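Local coordinates for protein GTPase subunit of restriction endonuclease (Thermococcus gammatolerans, PDB 6P0F) that probably recognises DNA through its N-terminal YTH-type domain, as the GTPase subunit of an McrB-type restriction endonuclease, at residues K63-G68 with G95-T100; Q4-G9 with K67-L72; Y51-S56 with F123-K128; Y17-E22 with F114-E119. All blocks are in the same frame, centred on the assembly; numbering follows the deposited sequence.

Contact 1: K63-G68 with G95-T100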
# COMPACT_ATOMS: atom_id res chain seq x y z
N LYS A 63 7.52 -13.02 0.95
CA LYS A 63 6.21 -13.44 0.49
C LYS A 63 5.91 -12.63 -0.77
O LYS A 63 6.15 -11.42 -0.80
CB LYS A 63 5.17 -13.23 1.58
CG LYS A 63 5.50 -14.05 2.85
CD LYS A 63 5.33 -15.54 2.56
CE LYS A 63 5.37 -16.39 3.81
NZ LYS A 63 4.96 -17.80 3.51
N LYS A 64 5.49 -13.31 -1.83
CA LYS A 64 5.12 -12.63 -3.06
C LYS A 64 3.77 -11.95 -2.84
O LYS A 64 2.86 -12.52 -2.24
CB LYS A 64 5.06 -13.64 -4.20
CG LYS A 64 4.67 -13.08 -5.54
CD LYS A 64 4.73 -14.19 -6.61
CE LYS A 64 4.01 -13.78 -7.88
NZ LYS A 64 4.07 -14.84 -8.93
N ILE A 65 3.65 -10.71 -3.30
CA ILE A 65 2.42 -9.96 -3.18
C ILE A 65 1.52 -10.35 -4.34
O ILE A 65 1.93 -10.24 -5.51
CB ILE A 65 2.68 -8.45 -3.18
CG1 ILE A 65 3.59 -8.07 -2.00
CG2 ILE A 65 1.38 -7.66 -3.12
CD1 ILE A 65 4.01 -6.63 -2.03
N ASP A 66 0.31 -10.78 -4.03
CA ASP A 66 -0.63 -11.30 -5.01
C ASP A 66 -1.91 -10.47 -5.06
O ASP A 66 -2.32 -9.88 -4.05
CB ASP A 66 -1.04 -12.75 -4.66
CG ASP A 66 0.14 -13.72 -4.64
OD1 ASP A 66 1.00 -13.63 -5.54
OD2 ASP A 66 0.20 -14.57 -3.72
N LYS A 67 -2.60 -10.48 -6.19
CA LYS A 67 -3.93 -9.89 -6.19
C LYS A 67 -4.82 -10.62 -5.19
O LYS A 67 -4.65 -11.82 -4.91
CB LYS A 67 -4.52 -9.86 -7.59
CG LYS A 67 -4.65 -11.19 -8.25
CD LYS A 67 -5.26 -11.02 -9.66
CE LYS A 67 -5.40 -12.40 -10.25
NZ LYS A 67 -6.02 -12.35 -11.58
N GLY A 68 -5.68 -9.85 -4.54
CA GLY A 68 -6.50 -10.34 -3.45
C GLY A 68 -5.91 -10.15 -2.08
O GLY A 68 -6.64 -10.24 -1.09
N GLY A 95 -6.37 -1.30 1.96
CA GLY A 95 -6.70 -1.61 0.59
C GLY A 95 -6.67 -3.09 0.30
O GLY A 95 -6.05 -3.86 1.05
N ILE A 96 -7.34 -3.51 -0.77
CA ILE A 96 -7.23 -4.87 -1.29
C ILE A 96 -6.76 -4.79 -2.73
O ILE A 96 -7.24 -3.94 -3.50
CB ILE A 96 -8.57 -5.65 -1.13
CG1 ILE A 96 -8.34 -7.10 -1.57
CG2 ILE A 96 -9.68 -4.98 -1.85
CD1 ILE A 96 -9.43 -8.06 -1.04
N ILE A 97 -5.78 -5.62 -3.08
CA ILE A 97 -5.09 -5.50 -4.36
C ILE A 97 -5.93 -6.11 -5.47
O ILE A 97 -6.36 -7.28 -5.40
CB ILE A 97 -3.70 -6.15 -4.32
CG1 ILE A 97 -2.80 -5.45 -3.26
CG2 ILE A 97 -3.05 -6.09 -5.70
CD1 ILE A 97 -1.42 -6.06 -3.10
N CYS A 98 -6.21 -5.31 -6.49
CA CYS A 98 -6.93 -5.78 -7.67
C CYS A 98 -6.02 -6.51 -8.65
O CYS A 98 -6.42 -7.50 -9.27
CB CYS A 98 -7.58 -4.57 -8.34
SG CYS A 98 -8.59 -4.93 -9.78
N GLU A 99 -4.81 -5.99 -8.85
CA GLU A 99 -3.87 -6.53 -9.81
C GLU A 99 -2.46 -6.12 -9.40
O GLU A 99 -2.27 -5.10 -8.75
CB GLU A 99 -4.10 -6.02 -11.23
CG GLU A 99 -4.80 -6.99 -12.16
CD GLU A 99 -3.99 -8.25 -12.42
OE1 GLU A 99 -2.96 -8.48 -11.76
OE2 GLU A 99 -4.41 -9.04 -13.27
N THR A 100 -1.50 -6.91 -9.82
CA THR A 100 -0.09 -6.54 -9.69
C THR A 100 0.52 -6.54 -11.07
O THR A 100 0.14 -7.33 -11.94
CB THR A 100 0.69 -7.49 -8.77
OG1 THR A 100 0.70 -8.81 -9.34
CG2 THR A 100 0.09 -7.54 -7.38
O HOH W 1 -1.07 -11.30 -8.48

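Contact 2: Q4-G9 with K67-L72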
# COMPACT_ATOMS: atom_id res chain seq x y z
N GLN A 4 -2.96 -12.88 1.94
CA GLN A 4 -1.94 -12.35 2.82
C GLN A 4 -2.29 -10.92 3.21
O GLN A 4 -3.02 -10.22 2.52
CB GLN A 4 -0.58 -12.42 2.14
CG GLN A 4 -0.18 -13.85 1.78
CD GLN A 4 1.04 -13.94 0.92
OE1 GLN A 4 1.96 -14.70 1.23
NE2 GLN A 4 1.07 -13.18 -0.17
N LEU A 5 -1.76 -10.51 4.35
CA LEU A 5 -1.91 -9.15 4.86
C LEU A 5 -0.51 -8.57 5.04
O LEU A 5 0.35 -9.17 5.70
CB LEU A 5 -2.67 -9.13 6.18
CG LEU A 5 -2.75 -7.80 6.95
CD1 LEU A 5 -3.46 -6.77 6.04
CD2 LEU A 5 -3.45 -7.98 8.29
N PHE A 6 -0.28 -7.40 4.43
CA PHE A 6 0.98 -6.69 4.51
C PHE A 6 0.77 -5.33 5.16
O PHE A 6 -0.32 -4.77 5.09
CB PHE A 6 1.61 -6.50 3.13
CG PHE A 6 1.89 -7.78 2.44
CD1 PHE A 6 3.04 -8.49 2.71
CD2 PHE A 6 0.98 -8.30 1.52
CE1 PHE A 6 3.30 -9.70 2.08
CE2 PHE A 6 1.26 -9.50 0.87
CZ PHE A 6 2.42 -10.21 1.19
N ILE A 7 1.83 -4.83 5.81
CA ILE A 7 1.87 -3.47 6.35
C ILE A 7 2.95 -2.70 5.60
O ILE A 7 4.10 -3.15 5.50
CB ILE A 7 2.16 -3.43 7.86
CG1 ILE A 7 1.02 -4.08 8.63
CG2 ILE A 7 2.40 -1.99 8.32
CD1 ILE A 7 1.45 -4.46 10.04
N ILE A 8 2.58 -1.54 5.06
CA ILE A 8 3.55 -0.67 4.40
C ILE A 8 3.54 0.66 5.12
O ILE A 8 2.51 1.32 5.25
CB ILE A 8 3.24 -0.52 2.91
CG1 ILE A 8 3.43 -1.86 2.22
CG2 ILE A 8 4.15 0.55 2.28
CD1 ILE A 8 2.97 -1.84 0.75
N GLY A 9 4.73 1.07 5.61
CA GLY A 9 4.86 2.26 6.41
C GLY A 9 5.26 3.43 5.52
O GLY A 9 6.29 3.37 4.86
N LYS A 67 -2.60 -10.48 -6.19
CA LYS A 67 -3.93 -9.89 -6.19
C LYS A 67 -4.82 -10.62 -5.19
O LYS A 67 -4.65 -11.82 -4.91
CB LYS A 67 -4.52 -9.86 -7.59
CG LYS A 67 -4.65 -11.19 -8.25
CD LYS A 67 -5.26 -11.02 -9.66
CE LYS A 67 -5.40 -12.40 -10.25
NZ LYS A 67 -6.02 -12.35 -11.58
N GLY A 68 -5.68 -9.85 -4.54
CA GLY A 68 -6.50 -10.34 -3.45
C GLY A 68 -5.91 -10.15 -2.08
O GLY A 68 -6.64 -10.24 -1.09
N ASP A 69 -4.60 -9.91 -2.00
CA ASP A 69 -3.93 -9.61 -0.74
C ASP A 69 -4.37 -8.23 -0.24
O ASP A 69 -4.79 -7.35 -1.01
CB ASP A 69 -2.43 -9.69 -0.91
CG ASP A 69 -1.92 -11.13 -1.08
OD1 ASP A 69 -2.74 -12.08 -0.87
OD2 ASP A 69 -0.71 -11.27 -1.39
N MSE A 70 -4.24 -8.03 1.06
CA MSE A 70 -4.68 -6.82 1.72
C MSE A 70 -3.45 -6.06 2.21
O MSE A 70 -2.46 -6.66 2.64
CB MSE A 70 -5.61 -7.17 2.87
CG MSE A 70 -6.92 -7.59 2.34
SE MSE A 70 -7.91 -8.44 3.74
CE MSE A 70 -7.49 -7.27 5.19
N VAL A 71 -3.53 -4.73 2.17
CA VAL A 71 -2.43 -3.86 2.58
C VAL A 71 -2.96 -2.85 3.59
O VAL A 71 -3.93 -2.13 3.32
CB VAL A 71 -1.80 -3.13 1.38
CG1 VAL A 71 -0.72 -2.18 1.91
CG2 VAL A 71 -1.20 -4.11 0.37
N LEU A 72 -2.31 -2.79 4.75
CA LEU A 72 -2.50 -1.71 5.71
C LEU A 72 -1.38 -0.71 5.46
O LEU A 72 -0.20 -1.05 5.64
CB LEU A 72 -2.44 -2.21 7.15
CG LEU A 72 -3.67 -3.01 7.59
CD1 LEU A 72 -3.27 -3.83 8.81
CD2 LEU A 72 -4.87 -2.14 7.86

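Contact 3: Y51-S56 with F123-K128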
# COMPACT_ATOMS: atom_id res chain seq x y z
N TYR A 51 -5.73 3.87 -8.76
CA TYR A 51 -4.99 3.95 -7.51
C TYR A 51 -3.92 2.88 -7.52
O TYR A 51 -4.21 1.72 -7.77
CB TYR A 51 -5.90 3.74 -6.30
CG TYR A 51 -6.99 4.76 -6.19
CD1 TYR A 51 -6.73 6.00 -5.62
CD2 TYR A 51 -8.25 4.51 -6.69
CE1 TYR A 51 -7.70 6.97 -5.55
CE2 TYR A 51 -9.25 5.48 -6.60
CZ TYR A 51 -8.96 6.70 -6.03
OH TYR A 51 -9.91 7.70 -5.92
N PHE A 52 -2.68 3.24 -7.21
CA PHE A 52 -1.64 2.24 -7.25
C PHE A 52 -0.44 2.68 -6.41
O PHE A 52 -0.25 3.87 -6.15
CB PHE A 52 -1.22 1.93 -8.71
CG PHE A 52 -0.61 3.10 -9.46
CD1 PHE A 52 -1.41 4.07 -10.04
CD2 PHE A 52 0.76 3.22 -9.62
CE1 PHE A 52 -0.84 5.14 -10.73
CE2 PHE A 52 1.31 4.27 -10.32
CZ PHE A 52 0.51 5.23 -10.84
N TRP A 53 0.34 1.69 -6.00
CA TRP A 53 1.55 1.88 -5.22
C TRP A 53 2.63 1.03 -5.85
O TRP A 53 2.35 0.14 -6.65
CB TRP A 53 1.31 1.51 -3.76
CG TRP A 53 2.48 1.83 -2.88
CD1 TRP A 53 3.23 0.96 -2.14
CD2 TRP A 53 3.05 3.14 -2.67
NE1 TRP A 53 4.25 1.64 -1.50
CE2 TRP A 53 4.14 2.98 -1.79
CE3 TRP A 53 2.75 4.41 -3.15
CZ2 TRP A 53 4.94 4.06 -1.40
CZ3 TRP A 53 3.53 5.48 -2.73
CH2 TRP A 53 4.60 5.29 -1.84
N GLY A 54 3.89 1.37 -5.59
CA GLY A 54 4.98 0.66 -6.23
C GLY A 54 6.11 0.43 -5.23
O GLY A 54 6.30 1.21 -4.29
N ARG A 55 6.85 -0.65 -5.46
CA ARG A 55 7.96 -1.03 -4.59
C ARG A 55 9.13 -1.48 -5.44
O ARG A 55 8.97 -1.78 -6.62
CB ARG A 55 7.57 -2.15 -3.63
CG ARG A 55 6.47 -1.80 -2.66
CD ARG A 55 6.22 -2.93 -1.67
NE ARG A 55 7.40 -3.17 -0.86
CZ ARG A 55 8.13 -4.27 -0.95
NH1 ARG A 55 7.79 -5.24 -1.80
NH2 ARG A 55 9.19 -4.41 -0.18
N SER A 56 10.31 -1.54 -4.80
CA SER A 56 11.54 -2.01 -5.44
C SER A 56 11.59 -3.52 -5.67
O SER A 56 12.34 -3.96 -6.54
CB SER A 56 12.77 -1.65 -4.59
OG SER A 56 12.72 -0.32 -4.12
N PHE A 123 7.64 -2.51 -9.11
CA PHE A 123 6.66 -3.55 -8.77
C PHE A 123 5.39 -2.86 -8.30
O PHE A 123 5.30 -2.38 -7.16
CB PHE A 123 7.26 -4.51 -7.75
CG PHE A 123 8.36 -5.36 -8.32
CD1 PHE A 123 8.08 -6.51 -9.04
CD2 PHE A 123 9.68 -4.97 -8.18
CE1 PHE A 123 9.10 -7.28 -9.59
CE2 PHE A 123 10.71 -5.73 -8.73
CZ PHE A 123 10.41 -6.88 -9.44
N LEU A 124 4.38 -2.83 -9.18
CA LEU A 124 3.17 -2.07 -8.93
C LEU A 124 2.06 -2.94 -8.37
O LEU A 124 1.88 -4.10 -8.78
CB LEU A 124 2.67 -1.40 -10.22
CG LEU A 124 3.65 -0.59 -11.06
CD1 LEU A 124 2.90 0.03 -12.24
CD2 LEU A 124 4.30 0.48 -10.22
N MSE A 125 1.26 -2.35 -7.51
CA MSE A 125 0.02 -2.98 -7.02
C MSE A 125 -1.11 -1.99 -7.28
O MSE A 125 -1.01 -0.82 -6.89
CB MSE A 125 0.11 -3.33 -5.54
CG MSE A 125 0.27 -2.11 -4.64
SE MSE A 125 0.85 -2.67 -2.83
CE MSE A 125 2.38 -3.54 -3.44
N PHE A 126 -2.19 -2.44 -7.91
CA PHE A 126 -3.35 -1.61 -8.20
C PHE A 126 -4.47 -1.90 -7.21
O PHE A 126 -4.66 -3.05 -6.81
CB PHE A 126 -3.83 -1.83 -9.64
CG PHE A 126 -2.99 -1.13 -10.67
CD1 PHE A 126 -1.79 -1.68 -11.08
CD2 PHE A 126 -3.38 0.10 -11.20
CE1 PHE A 126 -0.97 -1.01 -12.00
CE2 PHE A 126 -2.58 0.76 -12.09
CZ PHE A 126 -1.36 0.19 -12.49
N PHE A 127 -5.21 -0.86 -6.83
CA PHE A 127 -6.38 -0.94 -5.96
C PHE A 127 -7.61 -0.40 -6.70
O PHE A 127 -7.59 0.74 -7.17
CB PHE A 127 -6.18 -0.13 -4.68
CG PHE A 127 -5.01 -0.56 -3.88
CD1 PHE A 127 -3.75 -0.02 -4.12
CD2 PHE A 127 -5.14 -1.50 -2.87
CE1 PHE A 127 -2.66 -0.41 -3.39
CE2 PHE A 127 -4.05 -1.90 -2.14
CZ PHE A 127 -2.81 -1.35 -2.39
N LYS A 128 -8.69 -1.19 -6.76
CA LYS A 128 -9.85 -0.73 -7.53
C LYS A 128 -10.55 0.43 -6.84
O LYS A 128 -10.92 1.42 -7.48
CB LYS A 128 -10.84 -1.86 -7.77
CG LYS A 128 -12.02 -1.41 -8.63
CD LYS A 128 -12.30 -2.39 -9.73
CE LYS A 128 -12.62 -3.74 -9.17
NZ LYS A 128 -13.45 -4.54 -10.14
O HOH W 2 -6.86 1.42 -9.73

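Contact 4: Y17-E22 with F114-E119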
# COMPACT_ATOMS: atom_id res chain seq x y z
N TYR A 17 5.78 10.04 1.18
CA TYR A 17 4.42 10.51 1.42
C TYR A 17 3.91 11.28 0.21
O TYR A 17 2.75 11.15 -0.16
CB TYR A 17 4.30 11.39 2.66
CG TYR A 17 2.86 11.77 2.90
CD1 TYR A 17 1.98 10.89 3.54
CD2 TYR A 17 2.33 12.98 2.45
CE1 TYR A 17 0.65 11.21 3.76
CE2 TYR A 17 0.98 13.29 2.66
CZ TYR A 17 0.16 12.40 3.30
OH TYR A 17 -1.18 12.68 3.53
N GLU A 18 4.76 12.12 -0.39
CA GLU A 18 4.33 12.84 -1.59
C GLU A 18 3.87 11.86 -2.67
O GLU A 18 2.83 12.07 -3.31
CB GLU A 18 5.48 13.72 -2.11
CG GLU A 18 5.93 14.75 -1.09
CD GLU A 18 4.83 15.75 -0.76
OE1 GLU A 18 4.26 15.68 0.34
OE2 GLU A 18 4.51 16.59 -1.62
N ASN A 19 4.63 10.78 -2.88
CA ASN A 19 4.25 9.80 -3.89
C ASN A 19 2.95 9.10 -3.52
O ASN A 19 2.09 8.86 -4.38
CB ASN A 19 5.37 8.77 -4.04
CG ASN A 19 6.63 9.36 -4.69
OD1 ASN A 19 6.62 10.49 -5.14
ND2 ASN A 19 7.69 8.58 -4.74
N PHE A 20 2.79 8.77 -2.24
CA PHE A 20 1.57 8.12 -1.74
C PHE A 20 0.35 9.01 -1.89
O PHE A 20 -0.73 8.55 -2.29
CB PHE A 20 1.81 7.77 -0.27
CG PHE A 20 0.69 7.09 0.41
CD1 PHE A 20 0.43 5.75 0.17
CD2 PHE A 20 -0.10 7.76 1.35
CE1 PHE A 20 -0.62 5.10 0.85
CE2 PHE A 20 -1.12 7.11 2.03
CZ PHE A 20 -1.37 5.79 1.77
N GLU A 21 0.49 10.29 -1.55
CA GLU A 21 -0.60 11.23 -1.76
C GLU A 21 -1.00 11.27 -3.23
O GLU A 21 -2.19 11.32 -3.55
CB GLU A 21 -0.17 12.61 -1.26
CG GLU A 21 -1.23 13.68 -1.38
CD GLU A 21 -0.76 15.01 -0.79
OE1 GLU A 21 0.32 15.47 -1.20
OE2 GLU A 21 -1.44 15.54 0.11
N GLU A 22 -0.02 11.22 -4.13
CA GLU A 22 -0.31 11.35 -5.54
C GLU A 22 -1.14 10.17 -6.06
O GLU A 22 -2.13 10.37 -6.76
CB GLU A 22 0.97 11.50 -6.34
CG GLU A 22 0.71 11.65 -7.81
CD GLU A 22 0.23 13.07 -8.19
OE1 GLU A 22 -0.59 13.19 -9.12
OE2 GLU A 22 0.71 14.04 -7.54
N PHE A 114 4.71 10.50 -12.12
CA PHE A 114 3.88 10.48 -10.92
C PHE A 114 4.66 10.56 -9.62
O PHE A 114 4.15 11.10 -8.63
CB PHE A 114 3.09 9.17 -10.85
CG PHE A 114 2.37 8.85 -12.08
CD1 PHE A 114 1.27 9.58 -12.45
CD2 PHE A 114 2.80 7.81 -12.89
CE1 PHE A 114 0.60 9.29 -13.60
CE2 PHE A 114 2.14 7.51 -14.03
CZ PHE A 114 1.04 8.25 -14.40
N TRP A 115 5.86 9.99 -9.58
CA TRP A 115 6.58 9.75 -8.36
C TRP A 115 7.97 10.37 -8.43
O TRP A 115 8.66 10.26 -9.45
CB TRP A 115 6.73 8.27 -8.17
CG TRP A 115 5.48 7.56 -7.78
CD1 TRP A 115 4.41 8.08 -7.13
CD2 TRP A 115 5.21 6.18 -7.99
NE1 TRP A 115 3.47 7.08 -6.89
CE2 TRP A 115 3.94 5.92 -7.44
CE3 TRP A 115 5.90 5.14 -8.61
CZ2 TRP A 115 3.36 4.66 -7.48
CZ3 TRP A 115 5.33 3.88 -8.63
CH2 TRP A 115 4.07 3.66 -8.08
N ARG A 116 8.38 10.99 -7.33
CA ARG A 116 9.78 11.31 -7.14
C ARG A 116 10.57 10.03 -7.07
O ARG A 116 10.27 9.15 -6.26
CB ARG A 116 9.98 12.11 -5.87
CG ARG A 116 9.39 13.51 -5.90
CD ARG A 116 9.62 14.13 -4.53
NE ARG A 116 9.19 15.52 -4.38
CZ ARG A 116 7.93 15.94 -4.46
NH1 ARG A 116 6.95 15.08 -4.72
NH2 ARG A 116 7.65 17.22 -4.28
N LYS A 117 11.58 9.88 -7.94
CA LYS A 117 12.35 8.65 -7.95
C LYS A 117 11.50 7.48 -8.42
O LYS A 117 11.81 6.32 -8.10
CB LYS A 117 12.88 8.31 -6.56
CG LYS A 117 13.83 9.30 -5.95
CD LYS A 117 15.24 8.89 -6.31
CE LYS A 117 15.90 8.11 -5.17
NZ LYS A 117 16.39 9.00 -4.05
N GLY A 118 10.46 7.76 -9.21
CA GLY A 118 9.48 6.73 -9.51
C GLY A 118 10.08 5.51 -10.17
O GLY A 118 9.61 4.38 -9.97
N GLU A 119 11.14 5.72 -10.95
CA GLU A 119 11.70 4.65 -11.76
C GLU A 119 12.22 3.52 -10.90
O GLU A 119 12.35 2.40 -11.40
CB GLU A 119 12.82 5.19 -12.64
CG GLU A 119 13.91 5.91 -11.87
CD GLU A 119 14.87 6.60 -12.82
OE1 GLU A 119 14.48 6.81 -13.98
OE2 GLU A 119 16.01 6.91 -12.40
O HOH W 3 5.00 12.72 -6.30

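Contact 1: K63-G68 with G95-T100
G68 and I97 supply the direct polar link: G68 N donates to I97 O in a hydrogen bond of 2.8 Å, nearly straight at 165°. A water adds a second bridge, accepting from K67 N at 2.9 Å and lying 3.2 Å from T100 OG1. Apolar contact comes from I65 and I97, which cross at about a right angle with I65 CG2 pressed to 3.2 Å from I97 CD1, tighter than two carbons usually come. Beside them the CG2 methyl of T100 lies 3.8 Å from I65 O.

K67 and E99 run side by side, pointing the same way, and K67 is extended beyond CG, so that its NZ ends 4.1 Å from E99 OE2, near but beyond a salt bridge. The E99 chain is bent at chi2 (-64°), and its OE1 uses the anti lone pair to accept T100 N at 2.9 Å. With an alanine here, K67 would probably lose its nearby countercharge and T100 N its carboxylate acceptor. C98 and E99 together lie opposite F126 of strand 123-127, a classic beta bulge, and a disulfide ties C98 to C45. The chemistry thus sets one straight backbone bond and a water bridge alongside a longer-range attraction between K67 and E99.

Contact 2: Q4-G9 with K67-L72
D69 meets Q4 with both carboxylate oxygens, just ahead of a parallel pairing of strands 5-9 and 70-72. D69 OD1 accepts Q4 N at 2.9 Å, the donor standing well above the carboxylate plane, while OD2 takes Q4 NE2 at 2.9 Å on its syn side. That oxygen lies in the Q4 amide plane, though the donor sits 34° out of the carboxylate plane. With CG beside the backbone N (chi1 -72°), D69 also brings OD2 to the edge of the F6 ring, 3.5 Å from CE2. Q4 NE2 bonds K64 O as well, and OD2 accepts D66 N.

At M70, a selenomethionine, N donates to Q4 O and O accepts F6 N; its CB touches L5 CD1 at 3.9 Å. Helix 160-174 packs on L5 and M70 through L170, and strand 155-158 pairs with strand 5-11. V71 turns to the other face, where CG1 packs on I8 CD1 at 3.9 Å. L72 resumes the ladder, N donating to F6 O at 2.8 Å and O accepting I8 N, while its CD1 reaches L5 CD1 at 4.0 Å.

The buried D69 carboxylate is gripped by three N-H donors, which would probably favour its charged form, and this polar fixture leads straight into an apolar, regularly bonded strand pair.

Contact 3: Y51-S56 with F123-K128
An antiparallel strand pair in the mixed sheet of this YTH-type domain sets 51-55 against 123-127, with F52-F126 and G54-L124 as non-hydrogen-bonded pairs. W53 and M125 bond both ways, W53 N to M125 O at 3.0 Å and M125 N to W53 O at 2.9 Å; R55 and F123 do the same.

F52 CB lies over one face of the F126 ring, 3.9 Å from its centroid, a CH-pi contact. With CG between the backbone N and carbonyl carbon (chi1 63°), the F52 ring runs alongside that of F126, 25° from parallel but slid apart, so they barely overlap. G54 has no side chain in the way of L124, whose CD2 comes to 4.1 Å from G54 CA. On the opposite face W53 CB packs on M125 CG at 3.9 Å, and the selenium of M125, a selenomethionine, lies at the edge of the indole, 5.5 Å from the centroid of its five-membered ring: a Met-aromatic contact. S56 O meets the F123 ring at its edge, 3.3 Å from CE2.

Strand 91-102 bonds the far side of strand 123-127, L124 pairing with V101. The W53 indole meets F73 edge-to-face and packs against I8 and I10 of strand 5-11 and N19 and I24 of helix 15-26.

Contact 4: Y17-E22 with F114-E119
Helix 17-22 runs past a type II beta turn from W115 to G118, with N19 CA and W115 CA 5.0 Å apart. N19 carries the contact. Its CG stands beside the backbone N (chi1 -70°), which sends the amide out to the turn, where both ends of it are used on R116: OD1 accepts R116 N at 2.9 Å, and ND2 donates to R116 O at 3.0 Å. The second bond is the straighter, 166° at the hydrogen; it lies close to the N19 amide plane and on a lone pair of the R116 carbonyl. A water donates to both N19 OD1 and F114 O, so the amide oxygen receives two hydrogens.

W115 packs obliquely against the same residue, its CD1 at 3.3 Å from N19 CB, with the amide and indole planes 34° apart. Its NE1 bonds chiefly to T23 OG1 and only weakly to N19 O. A leucine in place of N19 would probably leave the R116 N-H and carbonyl without these mates and the turn less firmly held against the helix.

R116 continues outward, CG to NE extended, until one face of its guanidinium lies against E18 CG, NH1 being 3.3 Å from E18 CB. E18 OE2 is 4.2 Å from R116 NH2 and well out of the guanidinium plane, so only the charges attract. E22 rests its CG 3.6 Å from F114 O, while its OE1 forms a salt bridge with K26.

The W115 ring also meets F52 of strand 49-55; on another side of the helix Y17 and F20 pack on I10 of strand 5-11 and V75 of strand 70-76.

In the fold
From the N terminus, strand 5-11 comes first, and contact 2 closes its loop when the chain returns at 67-72. Helix 15-26 follows and waits longest for its partner, the turn at 114-119 in contact 4. Strand 49-55 opens the loop that contact 3 closes at 123-128. Inside both of these loops contact 1 nests, joining 63-68 to 95-100; it shares K67 and G68 with contact 2. Contact 2 crosses contacts 3 and 4, which also cross each other. Contacts 2 and 3 each pair two strands of one mixed sheet; contact 1 ties the loop ahead of strand 70-76 to strand 91-102, which lies between 70-76 and 123-127, and contact 4 joins its helix to the loop before strand 123-127.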